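Side-chain contact in ECF RNA polymerase sigma factor SigK (Mycobacterium tuberculosis, PDB 4NQW), which probably directs RNA polymerase to specific promoters as an initiation factor, kept inactive by an anti-sigma factor until regulated proteolysis releases it: residues R189-D192 against A193-L197. Sequence-based numbering, arbitrary orientation.
Sequences RMRD and ALRSL
Asp192 and Arg195 form a salt bridge three residues apart on the outer side of helix 183-201. NH1 of Arg195 donates to OD1 of Asp192 over 2.9 Å, nearly straight at 170°. The acceptor lies close to the guanidinium plane, while the donor comes from above the carboxylate plane; the two planes are 62° apart. With CG anti to the backbone N of Arg195 (chi1 -172°), CG turns off from the Asp192 carboxylate, and the bend at chi3 brings the guanidinium back beside it. A water closes the ring: it donates a hydrogen bond to OD1 of Asp192 (3.0 Å) and accepts one from NH2 of Arg195 (2.9 Å), so OD1 takes two bonds. This is the last helix of sigma domain 4, and the probable DNA-binding helix-turn-helix motif ends at Arg191. Below the side chains, the i to i+4 pattern satisfies the amides of Ala193, Leu194, Arg195 and Ser196 from the carbonyls of Arg189 to Asp192. NE of Arg191 stands 4.2 Å from NH2 of Arg195, a like-charge approach that Asp192 probably tempers. On the buried side Leu194 and Leu197 pack on Ile162 of helix 156-167, while Met190 meets Ala165.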
ATOM      1  N   ARG A 189      15.681  -6.224  -7.891  1.00 21.01           N
ATOM      2  CA  ARG A 189      14.913  -7.427  -7.584  1.00 22.48           C
ATOM      3  C   ARG A 189      13.481  -7.100  -7.165  1.00 21.51           C
ATOM      4  O   ARG A 189      12.544  -7.793  -7.561  1.00 21.45           O
ATOM      5  CB  ARG A 189      15.618  -8.254  -6.500  1.00 26.37           C
ATOM      6  CG  ARG A 189      15.355  -9.753  -6.553  1.00 31.44           C
ATOM      7  CD  ARG A 189      15.566 -10.332  -7.951  1.00 35.74           C
ATOM      8  NE  ARG A 189      16.479 -11.474  -7.957  1.00 40.79           N
ATOM      9  CZ  ARG A 189      17.797 -11.397  -8.142  1.00 43.58           C
ATOM     10  NH1 ARG A 189      18.401 -10.226  -8.338  1.00 44.18           N
ATOM     11  NH2 ARG A 189      18.525 -12.506  -8.130  1.00 48.89           N
ATOM     12  N   MET A 190      13.318  -6.047  -6.367  1.00 20.53           N
ATOM     13  CA  MET A 190      11.986  -5.556  -6.005  1.00 20.30           C
ATOM     14  C   MET A 190      11.214  -5.129  -7.248  1.00 20.14           C
ATOM     15  O   MET A 190      10.028  -5.422  -7.377  1.00 19.02           O
ATOM     16  CB  MET A 190      12.086  -4.376  -5.042  1.00 19.88           C
ATOM     17  CG  MET A 190      12.439  -4.769  -3.621  1.00 20.01           C
ATOM     18  SD  MET A 190      12.494  -3.329  -2.543  1.00 21.85           S
ATOM     19  CE  MET A 190      12.769  -4.127  -0.967  1.00 19.44           C
ATOM     20  N   ARG A 191      11.899  -4.435  -8.151  1.00 21.25           N
ATOM     21  CA  ARG A 191      11.323  -4.037  -9.434  1.00 23.78           C
ATOM     22  C   ARG A 191      10.891  -5.240 -10.261  1.00 21.64           C
ATOM     23  O   ARG A 191       9.804  -5.245 -10.832  1.00 22.44           O
ATOM     24  CB  ARG A 191      12.325  -3.212 -10.242  1.00 27.59           C
ATOM     25  CG  ARG A 191      12.455  -1.776  -9.778  1.00 32.95           C
ATOM     26  CD  ARG A 191      13.390  -0.978 -10.676  1.00 37.37           C
ATOM     27  NE  ARG A 191      12.874  -0.867 -12.041  1.00 38.46           N
ATOM     28  CZ  ARG A 191      13.272   0.031 -12.938  1.00 41.76           C
ATOM     29  NH1 ARG A 191      14.194   0.943 -12.637  1.00 43.59           N
ATOM     30  NH2 ARG A 191      12.730   0.028 -14.152  1.00 43.42           N
ATOM     31  N   ASP A 192      11.753  -6.250 -10.328  1.00 20.36           N
ATOM     32  CA  ASP A 192      11.451  -7.473 -11.073  1.00 23.02           C
ATOM     33  C   ASP A 192      10.231  -8.191 -10.503  1.00 20.43           C
ATOM     34  O   ASP A 192       9.350  -8.615 -11.252  1.00 20.11           O
ATOM     35  CB  ASP A 192      12.662  -8.415 -11.092  1.00 27.33           C
ATOM     36  CG  ASP A 192      13.811  -7.886 -11.943  1.00 33.14           C
ATOM     37  OD1 ASP A 192      13.720  -6.742 -12.446  1.00 35.02           O
ATOM     38  OD2 ASP A 192      14.814  -8.614 -12.108  1.00 39.77           O
ATOM     39  N   ALA A 193      10.181  -8.310  -9.179  1.00 17.34           N
ATOM     40  CA  ALA A 193       9.064  -8.961  -8.495  1.00 14.64           C
ATOM     41  C   ALA A 193       7.737  -8.277  -8.817  1.00 16.68           C
ATOM     42  O   ALA A 193       6.749  -8.943  -9.125  1.00 16.58           O
ATOM     43  CB  ALA A 193       9.300  -8.968  -6.993  1.00  8.42           C
ATOM     44  N   LEU A 194       7.728  -6.946  -8.755  1.00 18.17           N
ATOM     45  CA  LEU A 194       6.521  -6.166  -9.055  1.00 18.33           C
ATOM     46  C   LEU A 194       6.141  -6.189 -10.539  1.00 18.20           C
ATOM     47  O   LEU A 194       4.960  -6.091 -10.870  1.00 19.15           O
ATOM     48  CB  LEU A 194       6.666  -4.716  -8.570  1.00 16.49           C
ATOM     49  CG  LEU A 194       6.209  -4.427  -7.135  1.00 16.51           C
ATOM     50  CD1 LEU A 194       4.692  -4.445  -7.033  1.00 18.92           C
ATOM     51  CD2 LEU A 194       6.823  -5.388  -6.127  1.00 13.88           C
ATOM     52  N   ARG A 195       7.132  -6.312 -11.422  1.00 17.57           N
ATOM     53  CA  ARG A 195       6.867  -6.419 -12.861  1.00 19.55           C
ATOM     54  C   ARG A 195       6.188  -7.746 -13.179  1.00 20.85           C
ATOM     55  O   ARG A 195       5.193  -7.783 -13.905  1.00 23.59           O
ATOM     56  CB  ARG A 195       8.156  -6.286 -13.676  1.00 20.83           C
ATOM     57  CG  ARG A 195       7.930  -6.202 -15.182  1.00 23.18           C
ATOM     58  CD  ARG A 195       9.233  -6.151 -15.968  1.00 25.79           C
ATOM     59  NE  ARG A 195      10.115  -5.086 -15.489  1.00 29.11           N
ATOM     60  CZ  ARG A 195      11.195  -5.258 -14.726  1.00 31.61           C
ATOM     61  NH1 ARG A 195      11.584  -6.471 -14.343  1.00 34.19           N
ATOM     62  NH2 ARG A 195      11.907  -4.199 -14.347  1.00 31.25           N
ATOM     63  N   SER A 196       6.734  -8.827 -12.629  1.00 21.03           N
ATOM     64  CA  SER A 196       6.157 -10.163 -12.783  1.00 23.60           C
ATOM     65  C   SER A 196       4.725 -10.235 -12.248  1.00 24.10           C
ATOM     66  O   SER A 196       3.868 -10.891 -12.842  1.00 21.53           O
ATOM     67  CB  SER A 196       7.028 -11.199 -12.065  1.00 25.91           C
ATOM     68  OG  SER A 196       6.533 -12.511 -12.257  1.00 27.15           O
ATOM     69  N   LEU A 197       4.475  -9.563 -11.126  1.00 24.74           N
ATOM     70  CA  LEU A 197       3.132  -9.501 -10.548  1.00 26.27           C
ATOM     71  C   LEU A 197       2.183  -8.704 -11.435  1.00 27.50           C
ATOM     72  O   LEU A 197       1.071  -9.153 -11.715  1.00 28.93           O
ATOM     73  CB  LEU A 197       3.160  -8.888  -9.141  1.00 25.83           C
ATOM     74  CG  LEU A 197       3.640  -9.777  -7.994  1.00 23.45           C
ATOM     75  CD1 LEU A 197       3.515  -9.022  -6.682  1.00 22.41           C
ATOM     76  CD2 LEU A 197       2.860 -11.082  -7.934  1.00 23.49           C
TER
HETATM   77  O   HOH W   1      14.750  -4.273 -13.698  1.00 35.98           O